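PDB 6Q2F: glycoside hydrolase family protein from Novosphingobium sp. PP1Y, which probably hydrolyses terminal alpha-L-rhamnose residues from rhamnosylated substrates, as an alpha-L-rhamnosidase. Local coordinates for residues 916-921 and 949-954; 922-927 and 943-948. All coordinates share one frame; numbering follows the deposited sequence.

Overall arrangement
Both contacts belong to one antiparallel sheet and sit on the same side of the chain's centre, interaction 1 about 34 Å and interaction 2 about 38 Å from it, measured centre to centre. Their own centres are about 10 Å apart. Strand 915-921 runs out of interaction 1 into 922-927, and the chain returns through 943-948, whose Gly-947 and Gly-948 make the tight turn into 949-954, so that interaction 2 lies within the excursion that interaction 1 closes. Two bonds join them directly: Thr-950 OG1 lies 2.7 Å from Val-923 O, and Val-951 N lies 2.8 Å from Arg-944 O. The sodium site, Asp-503, Ser-504, Glu-583, Glu-586 and Glu-644, includes no residue of either contact.

Interaction 1: 916-921 and 949-954; sequences SIEAHF and ETVVPL
Two neighbouring strands of an antiparallel sheet, 916-921 and 949-954, pair here over five residues, from Ile-917 with Leu-954 to Phe-921 with Thr-950. Three hydrogen-bonded pairs supply six backbone bonds; in the middle one, Ala-919 N reaches Val-952 O at 2.8 Å. On the face carrying His-920, its ND1 gives a hydrogen bond to Glu-949 OE1 at 2.7 Å. The acceptor lies close to the imidazole plane, yet the ring comes at it from above the carboxylate plane, the two planes standing 52° apart. Glu-949 CG sits between backbone N and carbonyl carbon (chi1 65°), and the extended chain beyond carries the carboxylate to the ring edge. Val-951 CG2 covers one face of the imidazole in a CH-pi contact, 4.1 Å from the ring centroid.

Strand 881-884 pairs with the outer side of 916-921, and 937-946 with that of 949-954, making these two interior strands. The face with Ile-917, Ala-919, Phe-921, Val-952 and Leu-954 is buried and largely apolar; Thr-950 OG1 there bonds to Val-923 O. Leu-954 CD1 touches Ala-919 CB at 3.9 Å. Phe-921 meets Val-952 CG2 obliquely and Tyr-905 edge-to-face.

Interaction 2: 922-927 and 943-948; sequences RVTGKQ and YRISGG
Ile-945 and Tyr-943 are the side chains that reach across from strand 943-946 to the segment 922-927, which leads into strand 926-932. The isoleucine works with both branches: CD1 lies 3.6 Å from Lys-926 O and 3.8 Å from Gly-925 N, while CG2 comes to 4.1 Å from Thr-924 CA. With CG1 anti to the carbonyl carbon (chi1 -55°) and CD1 extended beyond it, the long branch lies against the backbone of 925-926. Gln-927 lays its CA over one face of the Tyr-943 ring, and its CB reaches the phenol end, 3.6 Å from Tyr-943 OH and 3.8 Å from CE1 of the same ring.

These segments form the open end of the beta hairpin made by strands 926-932 and 937-946. The arms are too far apart here for backbone pairing, Gln-927 and Tyr-943 standing 7.6 Å apart at their CA atoms; Gly-925 instead makes a backbone hydrogen bond with Ala-970, and Gln-927 with Lys-968. Tyr-943 and Ile-945 bridge the arms, and Ala-970 and Asp-973 also pack on Ile-945. At the far end, Thr-924 turns its methyl onto Gly-948, with CG2 3.4 Å from Gly-948 C. Gly-948 has positive phi (82°) at the turn into the next strand, where a side chain would be jammed against the preceding carbonyl oxygen.

Three polar ends find partners outside the two segments: Tyr-943 OH bonds to Arg-972 O, Lys-926 NZ to Arg-967 O and Lys-901 O, and Arg-922 NH1 to Ala-878 O, with a salt bridge to Asp-733. Were Tyr-943 cut back to an alanine, the ring face under Gln-927 would go, which would probably open a gap there and leave Arg-972 O without its phenol partner.

Interaction 1: 916-921 and 949-954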
loop_
_atom_site.group_PDB
_atom_site.type_symbol
_atom_site.label_atom_id
_atom_site.label_comp_id
_atom_site.label_asym_id
_atom_site.label_seq_id
_atom_site.Cartn_x
_atom_site.Cartn_y
_atom_site.Cartn_z
ATOM N N SER A 916 30.588 0.808 -14.321
ATOM C CA SER A 916 31.262 -0.271 -15.033
ATOM C C SER A 916 31.575 -1.335 -13.994
ATOM O O SER A 916 32.479 -1.153 -13.176
ATOM C CB SER A 916 32.548 0.211 -15.713
ATOM O OG SER A 916 32.259 1.030 -16.828
ATOM N N ILE A 917 30.828 -2.433 -14.011
ATOM C CA ILE A 917 30.967 -3.442 -12.973
ATOM C C ILE A 917 31.386 -4.769 -13.592
ATOM O O ILE A 917 31.334 -4.968 -14.804
ATOM C CB ILE A 917 29.672 -3.628 -12.163
ATOM C CG1 ILE A 917 28.562 -4.166 -13.070
ATOM C CG2 ILE A 917 29.251 -2.322 -11.503
ATOM C CD1 ILE A 917 27.237 -4.472 -12.324
ATOM N N GLU A 918 31.791 -5.691 -12.725
ATOM C CA GLU A 918 31.843 -7.107 -13.054
ATOM C C GLU A 918 30.709 -7.764 -12.286
ATOM O O GLU A 918 30.696 -7.738 -11.049
ATOM C CB GLU A 918 33.199 -7.731 -12.705
ATOM C CG GLU A 918 34.350 -7.277 -13.614
ATOM C CD GLU A 918 35.216 -8.437 -14.100
ATOM O OE1 GLU A 918 35.757 -9.193 -13.259
ATOM O OE2 GLU A 918 35.337 -8.598 -15.333
ATOM N N ALA A 919 29.743 -8.309 -13.016
ATOM C CA ALA A 919 28.524 -8.846 -12.424
ATOM C C ALA A 919 28.652 -10.358 -12.293
ATOM O O ALA A 919 29.038 -11.033 -13.256
ATOM C CB ALA A 919 27.301 -8.488 -13.268
ATOM N N HIS A 920 28.338 -10.878 -11.098
ATOM C CA HIS A 920 28.466 -12.298 -10.758
ATOM C C HIS A 920 27.080 -12.897 -10.598
ATOM O O HIS A 920 26.315 -12.457 -9.738
ATOM C CB HIS A 920 29.250 -12.505 -9.456
ATOM C CG HIS A 920 30.682 -12.069 -9.531
ATOM N ND1 HIS A 920 31.736 -12.926 -9.289
ATOM C CD2 HIS A 920 31.233 -10.867 -9.827
ATOM C CE1 HIS A 920 32.874 -12.273 -9.443
ATOM N NE2 HIS A 920 32.597 -11.018 -9.752
ATOM N N PHE A 921 26.767 -13.902 -11.411
ATOM C CA PHE A 921 25.476 -14.569 -11.363
ATOM C C PHE A 921 25.694 -16.025 -10.977
ATOM O O PHE A 921 26.634 -16.673 -11.469
ATOM C CB PHE A 921 24.747 -14.480 -12.704
ATOM C CG PHE A 921 24.612 -13.081 -13.226
ATOM C CD1 PHE A 921 25.647 -12.491 -13.924
ATOM C CD2 PHE A 921 23.448 -12.354 -13.020
ATOM C CE1 PHE A 921 25.526 -11.207 -14.408
ATOM C CE2 PHE A 921 23.320 -11.070 -13.498
ATOM C CZ PHE A 921 24.365 -10.491 -14.190
ATOM N N GLU A 949 29.762 -19.907 -11.039
ATOM C CA GLU A 949 29.191 -18.603 -11.340
ATOM C C GLU A 949 29.580 -18.178 -12.748
ATOM O O GLU A 949 30.520 -18.705 -13.340
ATOM C CB GLU A 949 29.664 -17.540 -10.345
ATOM C CG GLU A 949 31.171 -17.312 -10.479
ATOM C CD GLU A 949 31.689 -16.149 -9.671
ATOM O OE1 GLU A 949 30.878 -15.455 -9.029
ATOM O OE2 GLU A 949 32.927 -15.942 -9.684
ATOM N N THR A 950 28.842 -17.210 -13.272
ATOM C CA THR A 950 29.175 -16.546 -14.521
ATOM C C THR A 950 29.503 -15.098 -14.191
ATOM O O THR A 950 28.756 -14.444 -13.461
ATOM C CB THR A 950 28.018 -16.631 -15.521
ATOM O OG1 THR A 950 27.743 -18.007 -15.805
ATOM C CG2 THR A 950 28.365 -15.898 -16.838
ATOM N N VAL A 951 30.612 -14.614 -14.708
ATOM C CA VAL A 951 31.034 -13.249 -14.492
ATOM C C VAL A 951 30.881 -12.489 -15.794
ATOM O O VAL A 951 31.358 -12.899 -16.816
ATOM C CB VAL A 951 32.466 -13.153 -13.986
ATOM C CG1 VAL A 951 32.780 -11.759 -13.550
ATOM C CG2 VAL A 951 32.684 -14.100 -12.844
ATOM N N VAL A 952 30.176 -11.376 -15.740
ATOM C CA VAL A 952 29.922 -10.604 -16.927
ATOM C C VAL A 952 30.309 -9.180 -16.741
ATOM O O VAL A 952 29.861 -8.567 -15.821
ATOM C CB VAL A 952 28.435 -10.643 -17.260
ATOM C CG1 VAL A 952 28.130 -9.898 -18.529
ATOM C CG2 VAL A 952 27.967 -12.061 -17.363
ATOM N N PRO A 953 31.127 -8.618 -17.607
ATOM C CA PRO A 953 31.452 -7.206 -17.441
ATOM C C PRO A 953 30.277 -6.391 -17.977
ATOM O O PRO A 953 29.856 -6.609 -19.073
ATOM C CB PRO A 953 32.682 -7.020 -18.294
ATOM C CG PRO A 953 32.623 -8.100 -19.282
ATOM C CD PRO A 953 31.960 -9.254 -18.621
ATOM N N LEU A 954 29.765 -5.474 -17.194
ATOM C CA LEU A 954 28.600 -4.695 -17.586
ATOM C C LEU A 954 28.911 -3.217 -17.486
ATOM O O LEU A 954 29.529 -2.764 -16.517
ATOM C CB LEU A 954 27.380 -4.998 -16.707
ATOM C CG LEU A 954 26.667 -6.332 -16.896
ATOM C CD1 LEU A 954 25.483 -6.359 -15.965
ATOM C CD2 LEU A 954 26.212 -6.496 -18.335
#

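Interaction 2: 922-927 and 943-948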
loop_
_atom_site.group_PDB
_atom_site.type_symbol
_atom_site.label_atom_id
_atom_site.label_comp_id
_atom_site.label_asym_id
_atom_site.label_seq_id
_atom_site.Cartn_x
_atom_site.Cartn_y
_atom_site.Cartn_z
ATOM N N ARG A 922 24.838 -16.528 -10.083
ATOM C CA ARG A 922 24.899 -17.927 -9.663
ATOM C C ARG A 922 24.223 -18.785 -10.733
ATOM O O ARG A 922 23.113 -19.294 -10.577
ATOM C CB ARG A 922 24.247 -18.110 -8.300
ATOM C CG ARG A 922 24.404 -19.521 -7.705
ATOM C CD ARG A 922 23.640 -19.627 -6.375
ATOM N NE ARG A 922 22.205 -19.408 -6.547
ATOM C CZ ARG A 922 21.397 -18.906 -5.614
ATOM N NH1 ARG A 922 21.880 -18.526 -4.439
ATOM N NH2 ARG A 922 20.106 -18.766 -5.867
ATOM N N VAL A 923 24.907 -18.915 -11.868
ATOM C CA VAL A 923 24.399 -19.708 -12.980
ATOM C C VAL A 923 25.590 -20.148 -13.810
ATOM O O VAL A 923 26.651 -19.526 -13.797
ATOM C CB VAL A 923 23.374 -18.942 -13.855
ATOM C CG1 VAL A 923 24.026 -17.713 -14.476
ATOM C CG2 VAL A 923 22.797 -19.832 -14.965
ATOM N N THR A 924 25.380 -21.217 -14.567
ATOM C CA THR A 924 26.427 -21.936 -15.245
ATOM C C THR A 924 25.819 -22.564 -16.496
ATOM O O THR A 924 24.605 -22.710 -16.594
ATOM C CB THR A 924 26.988 -22.954 -14.242
ATOM O OG1 THR A 924 25.938 -23.824 -13.817
ATOM C CG2 THR A 924 27.690 -22.287 -13.104
ATOM N N GLY A 925 26.659 -22.907 -17.470
ATOM C CA GLY A 925 26.152 -23.605 -18.643
ATOM C C GLY A 925 25.371 -22.777 -19.660
ATOM O O GLY A 925 24.882 -23.340 -20.650
ATOM N N LYS A 926 25.247 -21.462 -19.467
ATOM C CA LYS A 926 24.446 -20.622 -20.350
ATOM C C LYS A 926 25.276 -19.448 -20.855
ATOM O O LYS A 926 26.057 -18.865 -20.102
ATOM C CB LYS A 926 23.191 -20.107 -19.625
ATOM C CG LYS A 926 22.215 -21.204 -19.161
ATOM C CD LYS A 926 21.408 -21.766 -20.339
ATOM C CE LYS A 926 20.204 -22.595 -19.843
ATOM N NZ LYS A 926 19.392 -23.163 -20.964
ATOM N N GLN A 927 25.100 -19.074 -22.117
ATOM C CA GLN A 927 25.785 -17.880 -22.583
ATOM C C GLN A 927 24.877 -16.684 -22.401
ATOM O O GLN A 927 23.802 -16.632 -23.015
ATOM C CB GLN A 927 26.264 -17.995 -24.019
ATOM C CG GLN A 927 25.289 -18.381 -25.076
ATOM C CD GLN A 927 25.914 -18.183 -26.434
ATOM O OE1 GLN A 927 26.655 -17.226 -26.633
ATOM N NE2 GLN A 927 25.667 -19.107 -27.360
ATOM N N TYR A 943 31.764 -12.937 -21.323
ATOM C CA TYR A 943 31.490 -13.618 -20.066
ATOM C C TYR A 943 32.565 -14.661 -19.802
ATOM O O TYR A 943 33.267 -15.105 -20.713
ATOM C CB TYR A 943 30.103 -14.287 -20.070
ATOM C CG TYR A 943 29.999 -15.453 -21.029
ATOM C CD1 TYR A 943 29.634 -15.251 -22.352
ATOM C CD2 TYR A 943 30.292 -16.751 -20.621
ATOM C CE1 TYR A 943 29.547 -16.304 -23.242
ATOM C CE2 TYR A 943 30.220 -17.811 -21.506
ATOM C CZ TYR A 943 29.847 -17.580 -22.817
ATOM O OH TYR A 943 29.771 -18.630 -23.706
ATOM N N ARG A 944 32.648 -15.076 -18.537
ATOM C CA ARG A 944 33.477 -16.196 -18.116
ATOM C C ARG A 944 32.685 -17.044 -17.137
ATOM O O ARG A 944 32.127 -16.517 -16.164
ATOM C CB ARG A 944 34.790 -15.724 -17.472
ATOM C CG ARG A 944 35.262 -16.610 -16.341
ATOM C CD ARG A 944 36.693 -16.300 -15.940
ATOM N NE ARG A 944 37.668 -16.886 -16.856
ATOM C CZ ARG A 944 38.290 -18.041 -16.643
ATOM N NH1 ARG A 944 38.039 -18.737 -15.539
ATOM N NH2 ARG A 944 39.171 -18.496 -17.530
ATOM N N ILE A 945 32.598 -18.341 -17.422
ATOM C CA ILE A 945 31.924 -19.294 -16.551
ATOM C C ILE A 945 33.002 -20.037 -15.787
ATOM O O ILE A 945 33.961 -20.534 -16.382
ATOM C CB ILE A 945 31.041 -20.265 -17.348
ATOM C CG1 ILE A 945 30.050 -19.492 -18.214
ATOM C CG2 ILE A 945 30.309 -21.201 -16.405
ATOM C CD1 ILE A 945 29.067 -20.365 -18.947
ATOM N N SER A 946 32.863 -20.086 -14.468
ATOM C CA SER A 946 33.935 -20.603 -13.639
ATOM C C SER A 946 33.479 -20.703 -12.196
ATOM O O SER A 946 32.867 -19.772 -11.666
ATOM C CB SER A 946 35.167 -19.700 -13.741
ATOM O OG SER A 946 36.242 -20.246 -13.009
ATOM N N GLY A 947 33.800 -21.821 -11.552
ATOM C CA GLY A 947 33.547 -21.980 -10.134
ATOM C C GLY A 947 32.114 -21.748 -9.713
ATOM O O GLY A 947 31.878 -21.129 -8.670
ATOM N N GLY A 948 31.147 -22.241 -10.488
ATOM C CA GLY A 948 29.759 -22.150 -10.067
ATOM C C GLY A 948 29.088 -20.826 -10.350
ATOM O O GLY A 948 27.941 -20.628 -9.943
#